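3',5'-cyclic-nucleotide phosphodiesterase 1 (Saccharomyces cerevisiae, PDB 4OJV) is a class-II phosphodiesterase of the metallo-hydrolase clan, a two-subunit zinc enzyme whose chain holds a pair of neighbouring zinc ions. Local coordinates at residues 11-21 and 323-331; 203-213 and 223-233. One frame throughout, in Å; residues are numbered along the deposited sequence.

Interaction 1: residues 11-21 and 323-331. With ZN (zinc ion), chain E; SO4 (sulfate ion), chain B.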
loop_
_atom_site.group_PDB
_atom_site.type_symbol
_atom_site.label_atom_id
_atom_site.label_comp_id
_atom_site.label_asym_id
_atom_site.label_seq_id
_atom_site.Cartn_x
_atom_site.Cartn_y
_atom_site.Cartn_z
ATOM N N ALA A 11 -1.777 -6.481 9.677
ATOM C CA ALA A 11 -2.038 -6.057 11.046
ATOM C C ALA A 11 -1.143 -4.885 11.448
ATOM O O ALA A 11 -1.006 -4.586 12.622
ATOM C CB ALA A 11 -1.866 -7.225 12.012
ATOM N N ASN A 12 -0.554 -4.222 10.458
ATOM C CA ASN A 12 0.360 -3.103 10.669
ATOM C C ASN A 12 -0.422 -1.806 10.864
ATOM O O ASN A 12 -1.276 -1.476 10.045
ATOM C CB ASN A 12 1.262 -3.035 9.436
ATOM C CG ASN A 12 2.185 -1.840 9.410
ATOM O OD1 ASN A 12 2.485 -1.228 10.423
ATOM N ND2 ASN A 12 2.637 -1.504 8.216
ATOM N N GLY A 13 -0.140 -1.063 11.933
ATOM C CA GLY A 13 -0.790 0.222 12.182
ATOM C C GLY A 13 -0.165 1.420 11.496
ATOM O O GLY A 13 -0.702 2.515 11.606
ATOM N N GLY A 14 0.942 1.214 10.782
ATOM C CA GLY A 14 1.713 2.306 10.185
ATOM C C GLY A 14 2.860 2.704 11.099
ATOM O O GLY A 14 2.954 2.232 12.232
ATOM N N PRO A 15 3.746 3.604 10.640
ATOM C CA PRO A 15 3.632 4.340 9.389
ATOM C C PRO A 15 4.211 3.650 8.162
ATOM O O PRO A 15 4.035 4.168 7.060
ATOM C CB PRO A 15 4.393 5.633 9.679
ATOM C CG PRO A 15 5.455 5.204 10.640
ATOM C CD PRO A 15 4.820 4.144 11.498
ATOM N N THR A 16 4.862 2.497 8.299
ATOM C CA THR A 16 5.238 1.764 7.082
ATOM C C THR A 16 3.938 1.344 6.384
ATOM O O THR A 16 2.902 1.123 7.033
ATOM C CB THR A 16 6.184 0.569 7.313
ATOM O OG1 THR A 16 5.469 -0.501 7.936
ATOM C CG2 THR A 16 7.399 0.965 8.152
ATOM N N GLU A 17 3.992 1.252 5.066
ATOM C CA GLU A 17 2.794 1.325 4.247
ATOM C C GLU A 17 2.247 -0.019 3.743
ATOM O O GLU A 17 1.158 -0.046 3.169
ATOM C CB GLU A 17 3.015 2.302 3.086
ATOM C CG GLU A 17 3.880 1.770 1.950
ATOM C CD GLU A 17 5.385 1.820 2.201
ATOM O OE1 GLU A 17 6.108 1.422 1.268
ATOM O OE2 GLU A 17 5.848 2.253 3.286
ATOM N N TYR A 18 2.983 -1.110 3.944
ATOM C CA TYR A 18 2.527 -2.426 3.482
ATOM C C TYR A 18 2.002 -3.237 4.661
ATOM O O TYR A 18 2.426 -3.063 5.789
ATOM C CB TYR A 18 3.649 -3.227 2.798
ATOM C CG TYR A 18 4.337 -2.650 1.554
ATOM C CD1 TYR A 18 4.001 -1.404 1.025
ATOM C CD2 TYR A 18 5.352 -3.367 0.922
ATOM C CE1 TYR A 18 4.656 -0.898 -0.091
ATOM C CE2 TYR A 18 6.011 -2.870 -0.193
ATOM C CZ TYR A 18 5.660 -1.636 -0.686
ATOM O OH TYR A 18 6.309 -1.152 -1.789
ATOM N N GLY A 19 1.082 -4.145 4.381
ATOM C CA GLY A 19 0.542 -5.015 5.400
ATOM C C GLY A 19 -0.378 -4.312 6.368
ATOM O O GLY A 19 -0.491 -4.734 7.503
ATOM N N THR A 20 -1.043 -3.244 5.923
ATOM C CA THR A 20 -1.998 -2.541 6.782
ATOM C C THR A 20 -3.321 -3.327 6.862
ATOM O O THR A 20 -3.484 -4.360 6.211
ATOM C CB THR A 20 -2.170 -1.063 6.383
ATOM O OG1 THR A 20 -2.580 -0.990 5.028
ATOM C CG2 THR A 20 -0.863 -0.292 6.546
ATOM N N GLN A 21 -4.229 -2.859 7.705
ATOM C CA GLN A 21 -5.269 -3.717 8.253
ATOM C C GLN A 21 -6.169 -4.404 7.236
ATOM O O GLN A 21 -6.862 -3.756 6.447
ATOM C CB GLN A 21 -6.132 -2.925 9.226
ATOM C CG GLN A 21 -7.207 -3.778 9.879
ATOM C CD GLN A 21 -7.607 -3.282 11.247
ATOM O OE1 GLN A 21 -6.772 -3.178 12.145
ATOM N NE2 GLN A 21 -8.892 -3.011 11.428
ATOM N N ILE A 323 -6.921 -10.762 20.344
ATOM C CA ILE A 323 -5.936 -10.726 19.268
ATOM C C ILE A 323 -5.671 -9.254 18.974
ATOM O O ILE A 323 -6.552 -8.547 18.502
ATOM C CB ILE A 323 -6.467 -11.449 18.006
ATOM C CG1 ILE A 323 -6.986 -12.863 18.336
ATOM C CG2 ILE A 323 -5.421 -11.456 16.898
ATOM C CD1 ILE A 323 -5.958 -13.801 18.930
ATOM N N VAL A 324 -4.462 -8.802 19.292
ATOM C CA VAL A 324 -4.101 -7.387 19.239
ATOM C C VAL A 324 -3.627 -7.034 17.839
ATOM O O VAL A 324 -2.730 -7.679 17.297
ATOM C CB VAL A 324 -2.996 -7.094 20.267
ATOM C CG1 VAL A 324 -2.543 -5.646 20.211
ATOM C CG2 VAL A 324 -3.480 -7.434 21.669
ATOM N N THR A 325 -4.236 -6.004 17.265
ATOM C CA THR A 325 -3.981 -5.603 15.890
ATOM C C THR A 325 -3.422 -4.186 15.823
ATOM O O THR A 325 -3.382 -3.466 16.822
ATOM C CB THR A 325 -5.296 -5.643 15.093
ATOM O OG1 THR A 325 -6.186 -4.665 15.647
ATOM C CG2 THR A 325 -5.933 -7.035 15.171
ATOM N N HIS A 326 -2.998 -3.786 14.626
ATOM C CA HIS A 326 -2.739 -2.376 14.314
ATOM C C HIS A 326 -1.649 -1.774 15.163
ATOM O O HIS A 326 -1.671 -0.593 15.479
ATOM C CB HIS A 326 -4.047 -1.575 14.445
ATOM C CG HIS A 326 -4.074 -0.281 13.672
ATOM N ND1 HIS A 326 -3.602 0.881 14.176
ATOM C CD2 HIS A 326 -4.605 0.021 12.426
ATOM C CE1 HIS A 326 -3.785 1.862 13.281
ATOM N NE2 HIS A 326 -4.408 1.345 12.215
ATOM N N VAL A 327 -0.660 -2.576 15.538
ATOM C CA VAL A 327 0.471 -2.032 16.284
ATOM C C VAL A 327 1.323 -1.188 15.333
ATOM O O VAL A 327 1.649 -1.612 14.222
ATOM C CB VAL A 327 1.309 -3.134 16.966
ATOM C CG1 VAL A 327 2.532 -2.540 17.655
ATOM C CG2 VAL A 327 0.453 -3.895 17.972
ATOM N N LYS A 328 1.667 0.014 15.779
ATOM C CA LYS A 328 2.464 0.924 14.967
ATOM C C LYS A 328 3.955 0.665 15.124
ATOM O O LYS A 328 4.418 0.226 16.187
ATOM C CB LYS A 328 2.142 2.364 15.358
ATOM C CG LYS A 328 0.755 2.794 14.902
ATOM C CD LYS A 328 0.434 4.237 15.269
ATOM C CE LYS A 328 -0.928 4.691 14.752
ATOM N NZ LYS A 328 -1.060 4.739 13.265
ATOM N N SER A 329 4.721 0.947 14.075
ATOM C CA SER A 329 6.179 1.015 14.233
ATOM C C SER A 329 6.536 2.218 15.091
ATOM O O SER A 329 5.774 3.189 15.206
ATOM C CB SER A 329 6.904 1.164 12.896
ATOM O OG SER A 329 6.655 0.084 12.040
ATOM N N THR A 330 7.710 2.157 15.687
ATOM C CA THR A 330 8.232 3.250 16.473
ATOM C C THR A 330 9.745 3.093 16.412
ATOM O O THR A 330 10.236 1.975 16.257
ATOM C CB THR A 330 7.684 3.216 17.921
ATOM O OG1 THR A 330 8.224 4.311 18.663
ATOM C CG2 THR A 330 8.021 1.911 18.626
ATOM N N PRO A 331 10.494 4.205 16.476
ATOM C CA PRO A 331 11.955 4.080 16.439
ATOM C C PRO A 331 12.537 3.712 17.814
ATOM O O PRO A 331 13.349 4.451 18.377
ATOM C CB PRO A 331 12.414 5.468 15.971
ATOM C CG PRO A 331 11.331 6.383 16.421
ATOM C CD PRO A 331 10.049 5.610 16.360
HETATM ZN ZN ZN E . -5.573 2.560 10.949
HETATM S S SO4 B . -4.337 5.642 11.885
HETATM O O1 SO4 B . -4.021 6.095 10.502
HETATM O O2 SO4 B . -3.356 6.254 12.831
HETATM O O3 SO4 B . -5.739 6.022 12.254
HETATM O O4 SO4 B . -4.165 4.167 11.896
HETATM O O HOH W 1 -0.064 -5.594 14.837
HETATM O O HOH W 2 4.695 0.351 10.279
HETATM O O HOH W 3 -6.274 4.311 10.237
#
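The imidazole of His326 lies against Gly13 CA because its CG stands anti to the backbone N (chi1 -158°), while a turn at the last torsion of Lys328 (chi4 -65°) brings its NZ back onto Gly13 O. The contact belongs to the metal site of a metallo-beta-lactamase-like fold: the chain leaving strand 321-325 runs against the loop that joins strands 4-8 and 22-27. Gly13 CA sits over the centre of the His326 ring, 3.5 Å from the centroid, in a CH-pi contact; glycine suits the place, since a beta carbon would run into His326 O. His326 NE2 binds zinc at 2.1 Å, alongside Asp132, His133 and Asp244, and ND1 is hydrogen-bonded to the hydroxyl of Ser281, which helps fix the ring's rotation. Lys328, long and cationic, reaches both Gly13 O (2.8 Å from NZ) and sulfate O2. Backbone bonds Gly13 N to Val327 O (3.0 Å) and Ser329 N to Gly14 O (2.9 Å) tie the loops together. Asn12 shapes its own loop through an Asx turn, OD1 accepting from Gly14 N as ND2 donates to Tyr18 O. One water joins Asn12 OD1 and Thr16 N to Ser329 OG, lying 2.6 Å from that hydroxyl oxygen.

Interaction 2: residues 203-213 and 223-233. With ZN (zinc ion), chain D.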
loop_
_atom_site.group_PDB
_atom_site.type_symbol
_atom_site.label_atom_id
_atom_site.label_comp_id
_atom_site.label_asym_id
_atom_site.label_seq_id
_atom_site.Cartn_x
_atom_site.Cartn_y
_atom_site.Cartn_z
ATOM N N PRO A 203 -23.680 -18.573 6.461
ATOM C CA PRO A 203 -24.878 -18.520 7.312
ATOM C C PRO A 203 -24.579 -17.767 8.611
ATOM O O PRO A 203 -24.691 -18.320 9.720
ATOM C CB PRO A 203 -25.198 -19.998 7.556
ATOM C CG PRO A 203 -23.875 -20.678 7.465
ATOM C CD PRO A 203 -23.087 -19.923 6.430
ATOM N N TRP A 204 -24.176 -16.507 8.441
ATOM C CA TRP A 204 -23.726 -15.650 9.528
ATOM C C TRP A 204 -24.510 -14.380 9.601
ATOM O O TRP A 204 -24.961 -13.853 8.581
ATOM C CB TRP A 204 -22.286 -15.226 9.320
ATOM C CG TRP A 204 -21.241 -16.286 9.315
ATOM C CD1 TRP A 204 -21.372 -17.658 9.512
ATOM C CD2 TRP A 204 -19.823 -16.061 9.093
ATOM N NE1 TRP A 204 -20.151 -18.284 9.433
ATOM C CE2 TRP A 204 -19.172 -17.365 9.177
ATOM C CE3 TRP A 204 -19.050 -14.931 8.839
ATOM C CZ2 TRP A 204 -17.800 -17.512 9.009
ATOM C CZ3 TRP A 204 -17.673 -15.093 8.679
ATOM C CH2 TRP A 204 -17.064 -16.349 8.764
ATOM N N ASP A 205 -24.666 -13.868 10.814
ATOM C CA ASP A 205 -25.138 -12.508 11.031
ATOM C C ASP A 205 -23.941 -11.574 11.119
ATOM O O ASP A 205 -22.879 -11.965 11.614
ATOM C CB ASP A 205 -25.922 -12.394 12.345
ATOM C CG ASP A 205 -27.171 -13.251 12.375
ATOM O OD1 ASP A 205 -27.775 -13.508 11.315
ATOM O OD2 ASP A 205 -27.559 -13.638 13.494
ATOM N N VAL A 206 -24.127 -10.346 10.649
ATOM C CA VAL A 206 -23.163 -9.263 10.840
ATOM C C VAL A 206 -23.868 -8.111 11.550
ATOM O O VAL A 206 -24.958 -7.694 11.139
ATOM C CB VAL A 206 -22.477 -8.825 9.517
ATOM C CG1 VAL A 206 -23.480 -8.359 8.469
ATOM C CG2 VAL A 206 -21.412 -7.765 9.777
ATOM N N ILE A 207 -23.248 -7.615 12.621
ATOM C CA ILE A 207 -23.848 -6.569 13.442
ATOM C C ILE A 207 -22.804 -5.464 13.641
ATOM O O ILE A 207 -21.820 -5.673 14.352
ATOM C CB ILE A 207 -24.338 -7.092 14.823
ATOM C CG1 ILE A 207 -24.881 -8.533 14.728
ATOM C CG2 ILE A 207 -25.370 -6.131 15.396
ATOM C CD1 ILE A 207 -25.145 -9.190 16.072
ATOM N N PRO A 208 -23.008 -4.299 13.001
ATOM C CA PRO A 208 -22.027 -3.213 13.087
ATOM C C PRO A 208 -22.379 -2.170 14.152
ATOM O O PRO A 208 -23.557 -1.840 14.335
ATOM C CB PRO A 208 -22.111 -2.583 11.698
ATOM C CG PRO A 208 -23.547 -2.754 11.312
ATOM C CD PRO A 208 -24.016 -4.039 11.954
ATOM N N PHE A 209 -21.352 -1.663 14.832
ATOM C CA PHE A 209 -21.510 -0.652 15.871
ATOM C C PHE A 209 -20.517 0.466 15.635
ATOM O O PHE A 209 -19.339 0.212 15.367
ATOM C CB PHE A 209 -21.260 -1.273 17.242
ATOM C CG PHE A 209 -22.336 -2.233 17.659
ATOM C CD1 PHE A 209 -22.310 -3.553 17.218
ATOM C CD2 PHE A 209 -23.376 -1.818 18.486
ATOM C CE1 PHE A 209 -23.312 -4.441 17.584
ATOM C CE2 PHE A 209 -24.382 -2.707 18.857
ATOM C CZ PHE A 209 -24.345 -4.016 18.401
ATOM N N LYS A 210 -20.984 1.700 15.763
ATOM C CA LYS A 210 -20.121 2.852 15.597
ATOM C C LYS A 210 -19.307 3.105 16.869
ATOM O O LYS A 210 -19.812 2.955 17.986
ATOM C CB LYS A 210 -20.972 4.064 15.240
ATOM C CG LYS A 210 -20.192 5.259 14.732
ATOM C CD LYS A 210 -21.139 6.376 14.312
ATOM C CE LYS A 210 -21.720 7.096 15.518
ATOM N NZ LYS A 210 -22.662 8.187 15.134
ATOM N N VAL A 211 -18.045 3.491 16.694
ATOM C CA VAL A 211 -17.157 3.842 17.804
ATOM C C VAL A 211 -16.396 5.132 17.460
ATOM O O VAL A 211 -16.441 5.601 16.313
ATOM C CB VAL A 211 -16.176 2.693 18.183
ATOM C CG1 VAL A 211 -16.925 1.436 18.611
ATOM C CG2 VAL A 211 -15.197 2.388 17.052
ATOM N N HIS A 212 -15.709 5.703 18.449
ATOM C CA HIS A 212 -14.894 6.902 18.236
ATOM C C HIS A 212 -13.471 6.588 17.849
ATOM O O HIS A 212 -12.864 5.653 18.378
ATOM C CB HIS A 212 -14.853 7.775 19.482
ATOM C CG HIS A 212 -16.193 8.312 19.909
ATOM N ND1 HIS A 212 -16.892 9.219 19.198
ATOM C CD2 HIS A 212 -16.945 8.024 21.030
ATOM C CE1 HIS A 212 -18.036 9.502 19.854
ATOM N NE2 HIS A 212 -18.066 8.772 20.971
ATOM N N HIS A 213 -12.903 7.431 16.989
ATOM C CA HIS A 213 -11.530 7.270 16.486
ATOM C C HIS A 213 -10.891 8.630 16.279
ATOM O O HIS A 213 -10.280 8.920 15.252
ATOM C CB HIS A 213 -11.553 6.369 15.235
ATOM C CG HIS A 213 -10.223 6.216 14.514
ATOM N ND1 HIS A 213 -9.034 6.163 15.151
ATOM C CD2 HIS A 213 -9.947 6.096 13.162
ATOM C CE1 HIS A 213 -8.042 6.032 14.241
ATOM N NE2 HIS A 213 -8.598 5.973 13.028
ATOM N N VAL A 223 -14.210 11.701 14.297
ATOM C CA VAL A 223 -13.821 10.712 13.291
ATOM C C VAL A 223 -14.321 9.378 13.808
ATOM O O VAL A 223 -13.885 8.920 14.856
ATOM C CB VAL A 223 -12.284 10.680 13.103
ATOM C CG1 VAL A 223 -11.858 9.519 12.205
ATOM C CG2 VAL A 223 -11.796 12.015 12.545
ATOM N N TYR A 224 -15.242 8.760 13.077
ATOM C CA TYR A 224 -15.853 7.518 13.530
ATOM C C TYR A 224 -15.191 6.280 12.951
ATOM O O TYR A 224 -14.531 6.316 11.905
ATOM C CB TYR A 224 -17.344 7.500 13.198
ATOM C CG TYR A 224 -18.119 8.558 13.939
ATOM C CD1 TYR A 224 -18.216 8.529 15.324
ATOM C CD2 TYR A 224 -18.758 9.592 13.248
ATOM C CE1 TYR A 224 -18.934 9.506 16.012
ATOM C CE2 TYR A 224 -19.477 10.573 13.925
ATOM C CZ TYR A 224 -19.552 10.522 15.299
ATOM O OH TYR A 224 -20.261 11.495 15.971
ATOM N N SER A 225 -15.389 5.180 13.659
ATOM C CA SER A 225 -14.955 3.879 13.203
ATOM C C SER A 225 -16.066 2.871 13.501
ATOM O O SER A 225 -17.180 3.265 13.891
ATOM C CB SER A 225 -13.627 3.536 13.878
ATOM O OG SER A 225 -13.072 2.315 13.422
ATOM N N THR A 226 -15.785 1.581 13.300
ATOM C CA THR A 226 -16.810 0.548 13.412
ATOM C C THR A 226 -16.220 -0.686 14.063
ATOM O O THR A 226 -15.068 -1.041 13.798
ATOM C CB THR A 226 -17.318 0.137 12.009
ATOM O OG1 THR A 226 -17.532 1.301 11.201
ATOM C CG2 THR A 226 -18.611 -0.684 12.073
ATOM N N PHE A 227 -17.022 -1.327 14.911
ATOM C CA PHE A 227 -16.776 -2.686 15.378
ATOM C C PHE A 227 -17.793 -3.591 14.686
ATOM O O PHE A 227 -18.981 -3.248 14.598
ATOM C CB PHE A 227 -17.035 -2.784 16.879
ATOM C CG PHE A 227 -15.930 -2.247 17.772
ATOM C CD1 PHE A 227 -14.840 -1.508 17.297
ATOM C CD2 PHE A 227 -16.019 -2.473 19.145
ATOM C CE1 PHE A 227 -13.866 -1.041 18.176
ATOM C CE2 PHE A 227 -15.056 -2.004 20.019
ATOM C CZ PHE A 227 -13.977 -1.288 19.539
ATOM N N TYR A 228 -17.333 -4.735 14.192
ATOM C CA TYR A 228 -18.220 -5.719 13.585
ATOM C C TYR A 228 -18.294 -6.985 14.410
ATOM O O TYR A 228 -17.266 -7.587 14.727
ATOM C CB TYR A 228 -17.709 -6.091 12.196
ATOM C CG TYR A 228 -17.902 -5.033 11.138
ATOM C CD1 TYR A 228 -19.146 -4.833 10.548
ATOM C CD2 TYR A 228 -16.831 -4.246 10.701
ATOM C CE1 TYR A 228 -19.328 -3.877 9.563
ATOM C CE2 TYR A 228 -17.004 -3.284 9.720
ATOM C CZ TYR A 228 -18.255 -3.105 9.153
ATOM O OH TYR A 228 -18.477 -2.160 8.173
ATOM N N ILE A 229 -19.518 -7.401 14.732
ATOM C CA ILE A 229 -19.756 -8.740 15.275
ATOM C C ILE A 229 -20.162 -9.662 14.132
ATOM O O ILE A 229 -21.079 -9.338 13.372
ATOM C CB ILE A 229 -20.869 -8.765 16.347
ATOM C CG1 ILE A 229 -20.588 -7.725 17.439
ATOM C CG2 ILE A 229 -21.029 -10.178 16.921
ATOM C CD1 ILE A 229 -21.687 -7.589 18.475
ATOM N N PHE A 230 -19.479 -10.798 14.012
ATOM C CA PHE A 230 -19.902 -11.867 13.106
ATOM C C PHE A 230 -20.367 -13.040 13.944
ATOM O O PHE A 230 -19.622 -13.526 14.785
ATOM C CB PHE A 230 -18.779 -12.283 12.148
ATOM C CG PHE A 230 -18.371 -11.193 11.199
ATOM C CD1 PHE A 230 -17.384 -10.272 11.552
ATOM C CD2 PHE A 230 -19.013 -11.048 9.972
ATOM C CE1 PHE A 230 -17.030 -9.255 10.680
ATOM C CE2 PHE A 230 -18.662 -10.029 9.098
ATOM C CZ PHE A 230 -17.673 -9.130 9.462
ATOM N N ARG A 231 -21.601 -13.479 13.704
ATOM C CA ARG A 231 -22.185 -14.582 14.463
ATOM C C ARG A 231 -22.558 -15.732 13.545
ATOM O O ARG A 231 -23.326 -15.553 12.598
ATOM C CB ARG A 231 -23.409 -14.109 15.242
ATOM C CG ARG A 231 -24.157 -15.242 15.950
ATOM C CD ARG A 231 -25.183 -14.717 16.941
ATOM N NE ARG A 231 -26.174 -13.891 16.267
ATOM C CZ ARG A 231 -26.788 -12.848 16.808
ATOM N NH1 ARG A 231 -26.530 -12.494 18.066
ATOM N NH2 ARG A 231 -27.668 -12.160 16.088
ATOM N N ASP A 232 -22.007 -16.908 13.821
ATOM C CA ASP A 232 -22.427 -18.112 13.121
ATOM C C ASP A 232 -23.781 -18.534 13.683
ATOM O O ASP A 232 -23.888 -18.828 14.871
ATOM C CB ASP A 232 -21.418 -19.231 13.330
ATOM C CG ASP A 232 -21.864 -20.523 12.706
ATOM O OD1 ASP A 232 -22.174 -20.510 11.507
ATOM O OD2 ASP A 232 -21.922 -21.537 13.421
ATOM N N ARG A 233 -24.809 -18.566 12.841
ATOM C CA ARG A 233 -26.155 -18.823 13.349
ATOM C C ARG A 233 -26.359 -20.205 13.945
ATOM O O ARG A 233 -27.074 -20.343 14.939
ATOM C CB ARG A 233 -27.211 -18.497 12.304
ATOM C CG ARG A 233 -27.450 -17.003 12.175
ATOM C CD ARG A 233 -28.700 -16.714 11.367
ATOM N NE ARG A 233 -28.590 -17.252 10.012
ATOM C CZ ARG A 233 -28.030 -16.618 8.987
ATOM N NH1 ARG A 233 -27.515 -15.409 9.146
ATOM N NH2 ARG A 233 -27.990 -17.200 7.794
HETATM ZN ZN ZN D . -7.578 5.194 11.316
HETATM O O HOH W 4 -24.677 -21.003 10.747
HETATM O O HOH W 5 -20.324 -21.173 9.663
HETATM O O HOH W 3 -6.274 4.311 10.237
#
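Val211 CG1 rests over the centre of the Phe227 ring, 3.8 Å from its centroid, and on the same face of this antiparallel beta hairpin Ile207 and Ile229 pair with their CB atoms 4.1 Å apart. Phe209 CE1 extends the cluster to Ile229 CD1, and helix 256-267 covers it with Leu257, Phe260 and Tyr263, so branched and aromatic residues suit this side. On the reverse face Val206 has CG1 between its backbone N and carbonyl carbon (chi1 58°), which leaves CG2 anti to the N, 3.6 Å from Phe230 CE2 and also against Tyr228. Pro208 stands opposite Tyr228 in a non-hydrogen-bonded pair, where its missing N-H costs no bond to strand 222-232. Farther along, the Lys210 chain runs over a face of Tyr224, NZ 4.1 Å from the ring centroid in a cation-pi contact, and His213 NE2 binds a zinc ion at 2.1 Å. At the other end lies a salt-bridge network. Arg231 grips Asp205 OD2 side-on with NE and NH2 (3.1 and 3.0 Å from OD2), its guanidinium nearly perpendicular to the carboxylate (87°). Arg233 NH1 meets Asp205 OD1 at 2.9 Å from above the carboxylate plane, and Lys198 adds a further salt bridge to OD1. Three cations around one carboxylate should strongly stabilise its negative charge, so Asp205 is probably ionised although buried.

Overall arrangement
Along the chain, segment 11-21 comes first, both strands of interaction 2 follow, and segment 323-331 comes last, so interaction 1 brings together parts of the chain some 300 residues apart, with the whole hairpin between them. Strands 204-215, 222-232 and 321-325 belong to one seven-stranded sheet, with 238-242 and 273-279 between the hairpin and 321-325; loop 11-21 comes from the eight-stranded sheet, so interaction 1 connects the two sheets. The contact centres lie about 21 Å apart, on opposite sides of the chain's centre, yet their nearest atoms are about 6 Å apart. There each supplies one histidine to a different zinc ion, and a shared water and Asp244 bridge the two metals.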